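Local coordinates for exocyst complex component EXO70 (Saccharomyces cerevisiae, PDB 2B1E), which acts as a subunit of the exocyst, helping to assemble this complex, which tethers secretory vesicles to the sites of exocytosis, at residues Tyr89-Leu94 with Val144-Lys149; Phe112-Tyr115 with Gln119-Ala122; Ile138-Leu143 with Leu213-Ser218; Leu197-Tyr202 with Glu207-Val212. All coordinates share one frame; numbering follows the deposited sequence.

The four contacts lie in one part of the all-helical chain, far from its centre, and none is wholly buried. Contacts 1 and 3 both use helix 136-155, the first against helix 66-94 and the second against helix 209-233, the helix that contact 4 joins to helix 180-201. Contact 2 ties the start of helix 117-132 to the loop before it and reaches contact 1 through Tyr115 and contact 4 through Tyr114. Contact 1 rests on aliphatic carbons beside a salt bridge, and contact 2 on tyrosines against a leucine. Contact 3 is a sparse, partly buried amide-amide bridge with a carboxylate at its exposed side, whereas contact 4 combines buried valines with a salt bridge and waters.

Contact 1. Residues Tyr89-Leu94 with Val144-Lys149; sequences YFISIL and VGERSK
Glu146 lays its aliphatic stem against Leu94 and its carboxylate end against Ile91, so one acidic side chain spans two positions of helix 66-94 about one turn apart. Leu94 points toward the other helix and brings CD1 to 3.9 Å from Glu146 CB, the two side chains crossing at about a right angle. The same methyl also lies near CG, one carbon further out. Glu146 then turns at chi2 (-51°), which carries the carboxylate past the leucine and sets OE1 3.9 Å from Ile91 CG2. Helices 66-94 and 136-155 belong to an elongated, strand-free chain in which successive helices pack along a rod, and here they meet by van der Waals contact between a buried leucine and partly exposed side chains. Beyond Glu146, Leu94 packs on Leu143 and Leu123. Ile91 lies at the margin and also covers Ile142. The carboxylate has a charged neighbour one turn on, since Lys149 NZ donates to Glu146 OE1 at 3.2 Å in a salt bridge within the helix, meeting the oxygen from above the carboxylate plane (55° out of it). That bridge probably helps hold the acid in its bent shape and offsets its charge beside the methyl of Ile91. On another side of the helix, Arg147 NH2 forms a salt bridge with Glu194 of helix 180-201.

Contact 2. Residues Phe112-Tyr115 with Gln119-Ala122; sequences FPYY and QLGA
Tyr115 OH is gripped twice, donating to Leu94 O and accepting from Arg147 NH1, while the CB of the same residue rests on Gln119 and Leu120. With Glu116 just ahead of helix 117-132, in the N-cap position, the packing of Tyr115 on Leu120 has the spacing of a hydrophobic staple, the residue before the cap meeting the fourth residue of the helix. Gln119 OE1 accepts from Glu116 N, consistent with one half of a capping box. The staple itself joins Tyr115 CB to Leu120 CD2 at 3.9 Å. Tyr115 CG lies anti to the carbonyl carbon (chi1 -57°), which turns the ring away from Leu120 and sends its hydroxyl toward the end of helix 66-94. At the edge of that ring, in its plane, sits Gln119 OE1, also 3.4 Å from Tyr115 CA; the ring and amide planes stand 69° apart. The amide oxygen is therefore held by the Glu116 N-H and flanked by carbons of Tyr115. Tyr114 meets the leucine chiefly at its other branch, CD1. Its CG is anti to the backbone N (chi1 -165°), carrying the ring across Leu120 at about a right angle. Leu197 of helix 180-201 packs on both Tyr114 and Leu120, so the loop and the helix start share that neighbour. The far end of the ring is fixed by Tyr114 OH donating to Asp200 OD2, while Tyr114 CE2 lies 3.8 Å from Leu120 CD1.

Contact 3. Residues Ile138-Leu143 with Leu213-Ser218; sequences IIQDIL and LSQILS
Gln215 meets Gln140 and Asp141 across the gap between helix 209-233 and helix 136-155, and it carries most of what holds them here. Ahead of it in the chain, Leu213 packs on Glu194 and Lys195 of helix 180-201. Gln215 follows, pointing toward the other helix with its chain extended beyond CG, and its OE1 accepts from the buried Gln140 NE2 at 3.1 Å. The donor comes up nearly along the C=O axis, while the N-H itself is bent away from a straight line (139°). The two amide planes stand 73° apart, yet OE1 lies in the plane of the Gln140 amide. Gln140 reaches this point because CG is anti to the backbone N (chi1 -175°) and the chain runs straight on, over Val212: its CD lies 3.4 Å from Val212 CG2. On the amide nitrogen side, Gln215 NE2 is 4.2 Å from Asp141 OD1, near but not bonded. One residue on, Ile216 points toward helix 136-155 and its CD1 stops 4.9 Å from Leu143 CG; it packs on Val144 and Arg147 instead. A turn after Ser214, Ser218 OG donates to Ser214 O at 2.9 Å, within its own helix. Two helices of the all-helical rod are thus joined by a single bent hydrogen bond between side-chain amides, their one directional tie here, while Leu143 and Ile216 shield each other without close contact.

Contact 4. Residues Leu197-Tyr202 with Glu207-Val212; sequences LVDDLY and ESKPHV
Lys209 threads its side chain between Val198 and Tyr202 before ending at Asp199, and it buries more surface in the contact than any other residue. Its CG lies anti to the carbonyl carbon (chi1 -74°), which places CG 3.9 Å from Val198 CG1 and 4.0 Å from Tyr202 CB. A bend at chi3 (66°) then turns the chain toward the carboxylate, where NZ forms a salt bridge with Asp199 OD1 at 3.1 Å, a weak hydrogen bond. The ammonium has further holds: Gln204 O in the connecting loop accepts from it, as does a water that donates in turn to Asp199 O. Val198 sets its two methyls to different tasks. CG1, anti to the backbone N, faces the lysine stem, whereas CG2 meets Val212 CG1 at 4.0 Å. Val212 uses its other methyl, CG2, 3.9 Å from Tyr202 OH. The Tyr202 ring keeps Val198 O at its edge, in plane, and sends its hydroxyl to a second water, 2.7 Å from Tyr202 OH, which also bonds Ser208 OG. Tyr202 lies just past the end of its helix and also packs on Leu143 and Leu127. Buried valines between a charged clasp and a water-bridged tyrosine thus close a short loop, joining helices 180-201 and 209-233 of this elongated all-helical chain as an antiparallel alpha-alpha hairpin.

Contact 1. Residues Tyr89-Leu94 with Val144-Lys149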
loop_
_atom_site.group_PDB
_atom_site.type_symbol
_atom_site.label_atom_id
_atom_site.label_comp_id
_atom_site.label_asym_id
_atom_site.label_seq_id
_atom_site.Cartn_x
_atom_site.Cartn_y
_atom_site.Cartn_z
ATOM N N TYR A 89 11.206 -5.103 -48.073
ATOM C CA TYR A 89 10.652 -3.754 -48.031
ATOM C C TYR A 89 9.788 -3.554 -46.782
ATOM O O TYR A 89 9.826 -2.496 -46.146
ATOM C CB TYR A 89 9.806 -3.518 -49.285
ATOM C CG TYR A 89 9.506 -2.067 -49.578
ATOM C CD1 TYR A 89 10.439 -1.262 -50.223
ATOM C CD2 TYR A 89 8.273 -1.511 -49.242
ATOM C CE1 TYR A 89 10.152 0.065 -50.538
ATOM C CE2 TYR A 89 7.973 -0.199 -49.548
ATOM C CZ TYR A 89 8.918 0.587 -50.201
ATOM O OH TYR A 89 8.608 1.875 -50.541
ATOM N N PHE A 90 8.991 -4.570 -46.463
ATOM C CA PHE A 90 8.107 -4.563 -45.297
ATOM C C PHE A 90 8.938 -4.413 -44.015
ATOM O O PHE A 90 8.677 -3.546 -43.172
ATOM C CB PHE A 90 7.326 -5.885 -45.265
ATOM C CG PHE A 90 6.261 -5.969 -44.189
ATOM C CD1 PHE A 90 5.060 -5.266 -44.308
ATOM C CD2 PHE A 90 6.430 -6.818 -43.093
ATOM C CE1 PHE A 90 4.038 -5.418 -43.352
ATOM C CE2 PHE A 90 5.419 -6.976 -42.132
ATOM C CZ PHE A 90 4.222 -6.274 -42.266
ATOM N N ILE A 91 9.937 -5.272 -43.884
ATOM C CA ILE A 91 10.823 -5.283 -42.725
ATOM C C ILE A 91 11.601 -3.967 -42.620
ATOM O O ILE A 91 11.855 -3.455 -41.528
ATOM C CB ILE A 91 11.812 -6.472 -42.834
ATOM C CG1 ILE A 91 11.045 -7.799 -42.688
ATOM C CG2 ILE A 91 12.870 -6.373 -41.765
ATOM C CD1 ILE A 91 11.884 -9.046 -42.998
ATOM N N SER A 92 11.976 -3.415 -43.762
ATOM C CA SER A 92 12.712 -2.168 -43.756
ATOM C C SER A 92 11.871 -1.028 -43.167
ATOM O O SER A 92 12.350 -0.263 -42.330
ATOM C CB SER A 92 13.151 -1.819 -45.178
ATOM O OG SER A 92 13.818 -0.582 -45.182
ATOM N N ILE A 93 10.621 -0.909 -43.608
ATOM C CA ILE A 93 9.747 0.139 -43.096
ATOM C C ILE A 93 9.567 -0.026 -41.590
ATOM O O ILE A 93 9.644 0.945 -40.831
ATOM C CB ILE A 93 8.361 0.096 -43.771
ATOM C CG1 ILE A 93 8.486 0.492 -45.240
ATOM C CG2 ILE A 93 7.401 1.045 -43.074
ATOM C CD1 ILE A 93 7.173 0.478 -45.993
ATOM N N LEU A 94 9.328 -1.261 -41.157
ATOM C CA LEU A 94 9.142 -1.533 -39.740
ATOM C C LEU A 94 10.371 -1.117 -38.937
ATOM O O LEU A 94 10.253 -0.656 -37.798
ATOM C CB LEU A 94 8.850 -3.021 -39.508
ATOM C CG LEU A 94 7.484 -3.536 -39.980
ATOM C CD1 LEU A 94 7.381 -5.042 -39.762
ATOM C CD2 LEU A 94 6.383 -2.815 -39.223
ATOM N N VAL A 144 5.077 -9.386 -36.049
ATOM C CA VAL A 144 5.235 -9.629 -34.616
ATOM C C VAL A 144 6.699 -9.671 -34.201
ATOM O O VAL A 144 7.095 -9.027 -33.230
ATOM C CB VAL A 144 4.573 -10.964 -34.208
ATOM C CG1 VAL A 144 4.983 -11.349 -32.794
ATOM C CG2 VAL A 144 3.072 -10.837 -34.316
ATOM N N GLY A 145 7.489 -10.433 -34.947
ATOM C CA GLY A 145 8.902 -10.568 -34.641
ATOM C C GLY A 145 9.656 -9.255 -34.656
ATOM O O GLY A 145 10.427 -8.974 -33.744
ATOM N N GLU A 146 9.432 -8.444 -35.682
ATOM C CA GLU A 146 10.125 -7.168 -35.792
ATOM C C GLU A 146 9.715 -6.171 -34.710
ATOM O O GLU A 146 10.565 -5.480 -34.150
ATOM C CB GLU A 146 9.898 -6.552 -37.174
ATOM C CG GLU A 146 10.554 -7.311 -38.323
ATOM C CD GLU A 146 12.032 -7.591 -38.082
ATOM O OE1 GLU A 146 12.805 -6.635 -37.858
ATOM O OE2 GLU A 146 12.423 -8.777 -38.120
ATOM N N ARG A 147 8.422 -6.095 -34.418
ATOM C CA ARG A 147 7.934 -5.176 -33.403
ATOM C C ARG A 147 8.410 -5.532 -31.998
ATOM O O ARG A 147 8.900 -4.670 -31.273
ATOM C CB ARG A 147 6.404 -5.112 -33.427
ATOM C CG ARG A 147 5.823 -4.390 -34.640
ATOM C CD ARG A 147 6.274 -2.937 -34.672
ATOM N NE ARG A 147 5.966 -2.257 -33.417
ATOM C CZ ARG A 147 6.411 -1.047 -33.089
ATOM N NH1 ARG A 147 7.191 -0.372 -33.925
ATOM N NH2 ARG A 147 6.082 -0.516 -31.922
ATOM N N SER A 148 8.276 -6.796 -31.610
ATOM C CA SER A 148 8.691 -7.187 -30.270
ATOM C C SER A 148 10.201 -7.043 -30.075
ATOM O O SER A 148 10.662 -6.787 -28.965
ATOM C CB SER A 148 8.230 -8.619 -29.943
ATOM O OG SER A 148 8.756 -9.558 -30.854
ATOM N N LYS A 149 10.973 -7.186 -31.146
ATOM C CA LYS A 149 12.416 -7.034 -31.019
ATOM C C LYS A 149 12.759 -5.568 -30.762
ATOM O O LYS A 149 13.561 -5.254 -29.882
ATOM C CB LYS A 149 13.134 -7.533 -32.278
ATOM C CG LYS A 149 13.103 -9.048 -32.439
ATOM C CD LYS A 149 14.070 -9.538 -33.515
ATOM C CE LYS A 149 13.728 -9.003 -34.904
ATOM N NZ LYS A 149 14.036 -7.545 -35.058
#

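Contact 2. Residues Phe112-Tyr115 with Gln119-Ala122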
loop_
_atom_site.group_PDB
_atom_site.type_symbol
_atom_site.label_atom_id
_atom_site.label_comp_id
_atom_site.label_asym_id
_atom_site.label_seq_id
_atom_site.Cartn_x
_atom_site.Cartn_y
_atom_site.Cartn_z
ATOM N N PHE A 112 6.288 8.724 -28.129
ATOM C CA PHE A 112 7.229 7.811 -28.754
ATOM C C PHE A 112 7.156 7.976 -30.269
ATOM O O PHE A 112 6.195 8.530 -30.797
ATOM C CB PHE A 112 6.906 6.365 -28.372
ATOM C CG PHE A 112 7.124 6.058 -26.917
ATOM C CD1 PHE A 112 7.784 6.963 -26.087
ATOM C CD2 PHE A 112 6.699 4.847 -26.380
ATOM C CE1 PHE A 112 8.017 6.663 -24.747
ATOM C CE2 PHE A 112 6.927 4.539 -25.040
ATOM C CZ PHE A 112 7.587 5.448 -24.224
ATOM N N PRO A 113 8.183 7.514 -30.989
ATOM C CA PRO A 113 8.146 7.653 -32.449
ATOM C C PRO A 113 7.020 6.778 -32.985
ATOM O O PRO A 113 6.638 5.800 -32.344
ATOM C CB PRO A 113 9.513 7.128 -32.886
ATOM C CG PRO A 113 10.375 7.340 -31.689
ATOM C CD PRO A 113 9.475 6.974 -30.543
ATOM N N TYR A 114 6.489 7.129 -34.150
ATOM C CA TYR A 114 5.422 6.338 -34.758
ATOM C C TYR A 114 5.531 6.459 -36.272
ATOM O O TYR A 114 5.928 7.502 -36.782
ATOM C CB TYR A 114 4.052 6.835 -34.300
ATOM C CG TYR A 114 2.926 5.866 -34.597
ATOM C CD1 TYR A 114 2.861 4.625 -33.963
ATOM C CD2 TYR A 114 1.921 6.193 -35.504
ATOM C CE1 TYR A 114 1.814 3.734 -34.223
ATOM C CE2 TYR A 114 0.876 5.316 -35.774
ATOM C CZ TYR A 114 0.827 4.092 -35.131
ATOM O OH TYR A 114 -0.215 3.236 -35.388
ATOM N N TYR A 115 5.187 5.390 -36.985
ATOM C CA TYR A 115 5.258 5.384 -38.445
ATOM C C TYR A 115 4.387 6.473 -39.051
ATOM O O TYR A 115 3.340 6.813 -38.510
ATOM C CB TYR A 115 4.813 4.028 -38.985
ATOM C CG TYR A 115 5.623 2.871 -38.442
ATOM C CD1 TYR A 115 6.972 2.718 -38.783
ATOM C CD2 TYR A 115 5.046 1.932 -37.589
ATOM C CE1 TYR A 115 7.728 1.651 -38.284
ATOM C CE2 TYR A 115 5.795 0.861 -37.086
ATOM C CZ TYR A 115 7.129 0.727 -37.441
ATOM O OH TYR A 115 7.852 -0.348 -36.976
ATOM N N GLN A 119 3.630 5.239 -44.493
ATOM C CA GLN A 119 4.287 3.974 -44.164
ATOM C C GLN A 119 3.217 2.983 -43.685
ATOM O O GLN A 119 3.244 1.810 -44.047
ATOM C CB GLN A 119 5.353 4.164 -43.074
ATOM C CG GLN A 119 6.579 4.986 -43.509
ATOM C CD GLN A 119 7.571 5.176 -42.379
ATOM O OE1 GLN A 119 7.183 5.501 -41.252
ATOM N NE2 GLN A 119 8.858 4.981 -42.669
ATOM N N LEU A 120 2.273 3.462 -42.875
ATOM C CA LEU A 120 1.196 2.605 -42.385
ATOM C C LEU A 120 0.439 2.064 -43.597
ATOM O O LEU A 120 0.063 0.886 -43.643
ATOM C CB LEU A 120 0.258 3.399 -41.464
ATOM C CG LEU A 120 0.870 3.843 -40.129
ATOM C CD1 LEU A 120 -0.057 4.814 -39.426
ATOM C CD2 LEU A 120 1.137 2.622 -39.252
ATOM N N GLY A 121 0.237 2.933 -44.586
ATOM C CA GLY A 121 -0.447 2.523 -45.798
ATOM C C GLY A 121 0.275 1.370 -46.479
ATOM O O GLY A 121 -0.346 0.370 -46.845
ATOM N N ALA A 122 1.588 1.518 -46.654
ATOM C CA ALA A 122 2.412 0.491 -47.289
ATOM C C ALA A 122 2.421 -0.812 -46.489
ATOM O O ALA A 122 2.350 -1.903 -47.056
ATOM C CB ALA A 122 3.855 1.003 -47.462
#

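Contact 3. Residues Ile138-Leu143 with Leu213-Ser218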
loop_
_atom_site.group_PDB
_atom_site.type_symbol
_atom_site.label_atom_id
_atom_site.label_comp_id
_atom_site.label_asym_id
_atom_site.label_seq_id
_atom_site.Cartn_x
_atom_site.Cartn_y
_atom_site.Cartn_z
ATOM N N ILE A 138 2.605 -16.160 -42.111
ATOM C CA ILE A 138 4.002 -15.843 -42.391
ATOM C C ILE A 138 4.319 -14.349 -42.236
ATOM O O ILE A 138 5.265 -13.972 -41.542
ATOM C CB ILE A 138 4.375 -16.305 -43.827
ATOM C CG1 ILE A 138 4.046 -17.793 -43.989
ATOM C CG2 ILE A 138 5.851 -16.071 -44.093
ATOM C CD1 ILE A 138 4.065 -18.286 -45.422
ATOM N N ILE A 139 3.531 -13.490 -42.873
ATOM C CA ILE A 139 3.797 -12.059 -42.763
ATOM C C ILE A 139 3.436 -11.567 -41.358
ATOM O O ILE A 139 4.019 -10.604 -40.853
ATOM C CB ILE A 139 3.033 -11.254 -43.865
ATOM C CG1 ILE A 139 3.552 -9.818 -43.910
ATOM C CG2 ILE A 139 1.544 -11.269 -43.609
ATOM C CD1 ILE A 139 4.996 -9.716 -44.330
ATOM N N GLN A 140 2.499 -12.247 -40.708
ATOM C CA GLN A 140 2.116 -11.862 -39.353
ATOM C C GLN A 140 3.280 -12.140 -38.389
ATOM O O GLN A 140 3.581 -11.311 -37.527
ATOM C CB GLN A 140 0.865 -12.628 -38.913
ATOM C CG GLN A 140 0.323 -12.195 -37.562
ATOM C CD GLN A 140 -0.952 -12.926 -37.198
ATOM O OE1 GLN A 140 -1.899 -12.963 -37.983
ATOM N NE2 GLN A 140 -0.985 -13.508 -36.001
ATOM N N ASP A 141 3.932 -13.297 -38.542
ATOM C CA ASP A 141 5.079 -13.647 -37.695
ATOM C C ASP A 141 6.224 -12.644 -37.881
ATOM O O ASP A 141 6.933 -12.317 -36.928
ATOM C CB ASP A 141 5.584 -15.062 -37.996
ATOM C CG ASP A 141 4.590 -16.147 -37.580
ATOM O OD1 ASP A 141 3.852 -15.955 -36.588
ATOM O OD2 ASP A 141 4.565 -17.204 -38.246
ATOM N N ILE A 142 6.401 -12.156 -39.106
ATOM C CA ILE A 142 7.432 -11.158 -39.393
ATOM C C ILE A 142 7.071 -9.850 -38.691
ATOM O O ILE A 142 7.920 -9.226 -38.042
ATOM C CB ILE A 142 7.575 -10.917 -40.925
ATOM C CG1 ILE A 142 8.292 -12.104 -41.563
ATOM C CG2 ILE A 142 8.385 -9.636 -41.199
ATOM C CD1 ILE A 142 8.172 -12.172 -43.070
ATOM N N LEU A 143 5.809 -9.435 -38.811
ATOM C CA LEU A 143 5.357 -8.215 -38.151
ATOM C C LEU A 143 5.621 -8.335 -36.651
ATOM O O LEU A 143 6.303 -7.500 -36.057
ATOM C CB LEU A 143 3.860 -7.990 -38.375
ATOM C CG LEU A 143 3.211 -6.829 -37.600
ATOM C CD1 LEU A 143 3.881 -5.509 -37.968
ATOM C CD2 LEU A 143 1.708 -6.756 -37.916
ATOM N N LEU A 213 -1.727 -8.507 -31.441
ATOM C CA LEU A 213 -1.345 -7.667 -30.311
ATOM C C LEU A 213 -0.840 -8.518 -29.145
ATOM O O LEU A 213 0.120 -8.150 -28.474
ATOM C CB LEU A 213 -2.531 -6.804 -29.863
ATOM C CG LEU A 213 -2.247 -5.822 -28.722
ATOM C CD1 LEU A 213 -1.188 -4.805 -29.160
ATOM C CD2 LEU A 213 -3.534 -5.110 -28.326
ATOM N N SER A 214 -1.484 -9.657 -28.904
ATOM C CA SER A 214 -1.069 -10.542 -27.819
ATOM C C SER A 214 0.365 -11.035 -28.030
ATOM O O SER A 214 1.206 -10.941 -27.136
ATOM C CB SER A 214 -2.013 -11.745 -27.717
ATOM O OG SER A 214 -1.530 -12.697 -26.778
ATOM N N GLN A 215 0.642 -11.545 -29.223
ATOM C CA GLN A 215 1.968 -12.052 -29.549
ATOM C C GLN A 215 3.079 -11.018 -29.401
ATOM O O GLN A 215 4.225 -11.364 -29.115
ATOM C CB GLN A 215 1.965 -12.606 -30.971
ATOM C CG GLN A 215 1.234 -13.930 -31.086
ATOM C CD GLN A 215 1.237 -14.458 -32.495
ATOM O OE1 GLN A 215 0.416 -14.059 -33.324
ATOM N NE2 GLN A 215 2.179 -15.345 -32.787
ATOM N N ILE A 216 2.743 -9.750 -29.599
ATOM C CA ILE A 216 3.724 -8.678 -29.481
ATOM C C ILE A 216 3.898 -8.231 -28.030
ATOM O O ILE A 216 5.012 -7.963 -27.586
ATOM C CB ILE A 216 3.308 -7.450 -30.347
ATOM C CG1 ILE A 216 3.423 -7.804 -31.833
ATOM C CG2 ILE A 216 4.184 -6.247 -30.025
ATOM C CD1 ILE A 216 2.846 -6.756 -32.758
ATOM N N LEU A 217 2.800 -8.165 -27.288
ATOM C CA LEU A 217 2.847 -7.721 -25.897
ATOM C C LEU A 217 3.255 -8.784 -24.873
ATOM O O LEU A 217 3.845 -8.459 -23.844
ATOM C CB LEU A 217 1.491 -7.134 -25.495
ATOM C CG LEU A 217 0.941 -5.942 -26.289
ATOM C CD1 LEU A 217 -0.398 -5.524 -25.699
ATOM C CD2 LEU A 217 1.911 -4.783 -26.231
ATOM N N SER A 218 2.954 -10.048 -25.146
ATOM C CA SER A 218 3.285 -11.109 -24.194
ATOM C C SER A 218 4.749 -11.152 -23.762
ATOM O O SER A 218 5.041 -11.284 -22.571
ATOM C CB SER A 218 2.851 -12.469 -24.744
ATOM O OG SER A 218 1.434 -12.541 -24.783
#

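Contact 4. Residues Leu197-Tyr202 with Glu207-Val212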
loop_
_atom_site.group_PDB
_atom_site.type_symbol
_atom_site.label_atom_id
_atom_site.label_comp_id
_atom_site.label_asym_id
_atom_site.label_seq_id
_atom_site.Cartn_x
_atom_site.Cartn_y
_atom_site.Cartn_z
ATOM N N LEU A 197 -1.273 0.813 -33.314
ATOM C CA LEU A 197 -0.657 0.258 -34.520
ATOM C C LEU A 197 -1.509 -0.840 -35.134
ATOM O O LEU A 197 -1.844 -0.782 -36.317
ATOM C CB LEU A 197 0.734 -0.304 -34.214
ATOM C CG LEU A 197 1.500 -0.809 -35.449
ATOM C CD1 LEU A 197 1.739 0.355 -36.401
ATOM C CD2 LEU A 197 2.825 -1.427 -35.042
ATOM N N VAL A 198 -1.858 -1.849 -34.339
ATOM C CA VAL A 198 -2.678 -2.934 -34.859
ATOM C C VAL A 198 -4.004 -2.379 -35.380
ATOM O O VAL A 198 -4.480 -2.794 -36.433
ATOM C CB VAL A 198 -2.956 -4.013 -33.778
ATOM C CG1 VAL A 198 -4.027 -4.974 -34.271
ATOM C CG2 VAL A 198 -1.674 -4.784 -33.475
ATOM N N ASP A 199 -4.603 -1.448 -34.646
ATOM C CA ASP A 199 -5.860 -0.857 -35.088
ATOM C C ASP A 199 -5.640 -0.101 -36.397
ATOM O O ASP A 199 -6.516 -0.080 -37.260
ATOM C CB ASP A 199 -6.417 0.105 -34.036
ATOM C CG ASP A 199 -7.072 -0.617 -32.873
ATOM O OD1 ASP A 199 -7.228 -1.855 -32.956
ATOM O OD2 ASP A 199 -7.433 0.055 -31.885
ATOM N N ASP A 200 -4.471 0.522 -36.541
ATOM C CA ASP A 200 -4.175 1.273 -37.760
ATOM C C ASP A 200 -3.875 0.359 -38.946
ATOM O O ASP A 200 -4.227 0.666 -40.084
ATOM C CB ASP A 200 -2.961 2.205 -37.564
ATOM C CG ASP A 200 -3.325 3.540 -36.916
ATOM O OD1 ASP A 200 -4.525 3.882 -36.825
ATOM O OD2 ASP A 200 -2.387 4.263 -36.511
ATOM N N LEU A 201 -3.235 -0.768 -38.675
ATOM C CA LEU A 201 -2.823 -1.688 -39.732
ATOM C C LEU A 201 -3.868 -2.608 -40.351
ATOM O O LEU A 201 -3.738 -2.988 -41.512
ATOM C CB LEU A 201 -1.654 -2.538 -39.231
ATOM C CG LEU A 201 -0.325 -1.812 -38.969
ATOM C CD1 LEU A 201 0.709 -2.801 -38.463
ATOM C CD2 LEU A 201 0.168 -1.153 -40.265
ATOM N N TYR A 202 -4.896 -2.965 -39.591
ATOM C CA TYR A 202 -5.920 -3.882 -40.101
ATOM C C TYR A 202 -7.281 -3.229 -40.208
ATOM O O TYR A 202 -7.465 -2.090 -39.786
ATOM C CB TYR A 202 -6.038 -5.090 -39.170
ATOM C CG TYR A 202 -4.821 -5.973 -39.156
ATOM C CD1 TYR A 202 -4.656 -6.970 -40.108
ATOM C CD2 TYR A 202 -3.832 -5.813 -38.191
ATOM C CE1 TYR A 202 -3.536 -7.788 -40.097
ATOM C CE2 TYR A 202 -2.711 -6.627 -38.173
ATOM C CZ TYR A 202 -2.569 -7.611 -39.129
ATOM O OH TYR A 202 -1.459 -8.419 -39.122
ATOM N N GLU A 207 -10.395 -10.436 -37.464
ATOM C CA GLU A 207 -10.337 -11.460 -36.429
ATOM C C GLU A 207 -9.016 -11.650 -35.695
ATOM O O GLU A 207 -9.006 -11.861 -34.488
ATOM C CB GLU A 207 -10.787 -12.801 -37.023
ATOM C CG GLU A 207 -10.453 -14.033 -36.187
ATOM C CD GLU A 207 -9.125 -14.669 -36.575
ATOM O OE1 GLU A 207 -9.030 -15.230 -37.693
ATOM O OE2 GLU A 207 -8.173 -14.607 -35.764
ATOM N N SER A 208 -7.905 -11.582 -36.417
ATOM C CA SER A 208 -6.597 -11.803 -35.816
ATOM C C SER A 208 -5.997 -10.643 -35.017
ATOM O O SER A 208 -4.927 -10.794 -34.422
ATOM C CB SER A 208 -5.610 -12.225 -36.905
ATOM O OG SER A 208 -5.556 -11.252 -37.931
ATOM N N LYS A 209 -6.675 -9.499 -34.992
ATOM C CA LYS A 209 -6.160 -8.336 -34.275
ATOM C C LYS A 209 -5.729 -8.619 -32.840
ATOM O O LYS A 209 -4.571 -8.385 -32.477
ATOM C CB LYS A 209 -7.184 -7.197 -34.291
ATOM C CG LYS A 209 -7.301 -6.493 -35.630
ATOM C CD LYS A 209 -8.429 -5.463 -35.632
ATOM C CE LYS A 209 -8.151 -4.308 -34.696
ATOM N NZ LYS A 209 -9.282 -3.334 -34.681
ATOM N N PRO A 210 -6.646 -9.121 -31.994
ATOM C CA PRO A 210 -6.209 -9.384 -30.621
ATOM C C PRO A 210 -5.065 -10.391 -30.536
ATOM O O PRO A 210 -4.208 -10.284 -29.666
ATOM C CB PRO A 210 -7.490 -9.860 -29.925
ATOM C CG PRO A 210 -8.327 -10.387 -31.032
ATOM C CD PRO A 210 -8.079 -9.419 -32.158
ATOM N N HIS A 211 -5.042 -11.353 -31.452
ATOM C CA HIS A 211 -3.985 -12.357 -31.462
ATOM C C HIS A 211 -2.630 -11.705 -31.762
ATOM O O HIS A 211 -1.644 -11.956 -31.070
ATOM C CB HIS A 211 -4.306 -13.436 -32.500
ATOM C CG HIS A 211 -3.262 -14.506 -32.608
ATOM N ND1 HIS A 211 -2.851 -15.258 -31.529
ATOM C CD2 HIS A 211 -2.561 -14.961 -33.673
ATOM C CE1 HIS A 211 -1.940 -16.131 -31.924
ATOM N NE2 HIS A 211 -1.746 -15.972 -33.221
ATOM N N VAL A 212 -2.599 -10.858 -32.786
ATOM C CA VAL A 212 -1.383 -10.159 -33.181
ATOM C C VAL A 212 -0.860 -9.335 -32.012
ATOM O O VAL A 212 0.303 -9.456 -31.631
ATOM C CB VAL A 212 -1.642 -9.219 -34.394
ATOM C CG1 VAL A 212 -0.416 -8.379 -34.687
ATOM C CG2 VAL A 212 -1.999 -10.043 -35.624
HETATM O O HOH W 1 -8.535 -1.841 -36.931
HETATM O O HOH W 2 -2.745 -10.770 -39.113
#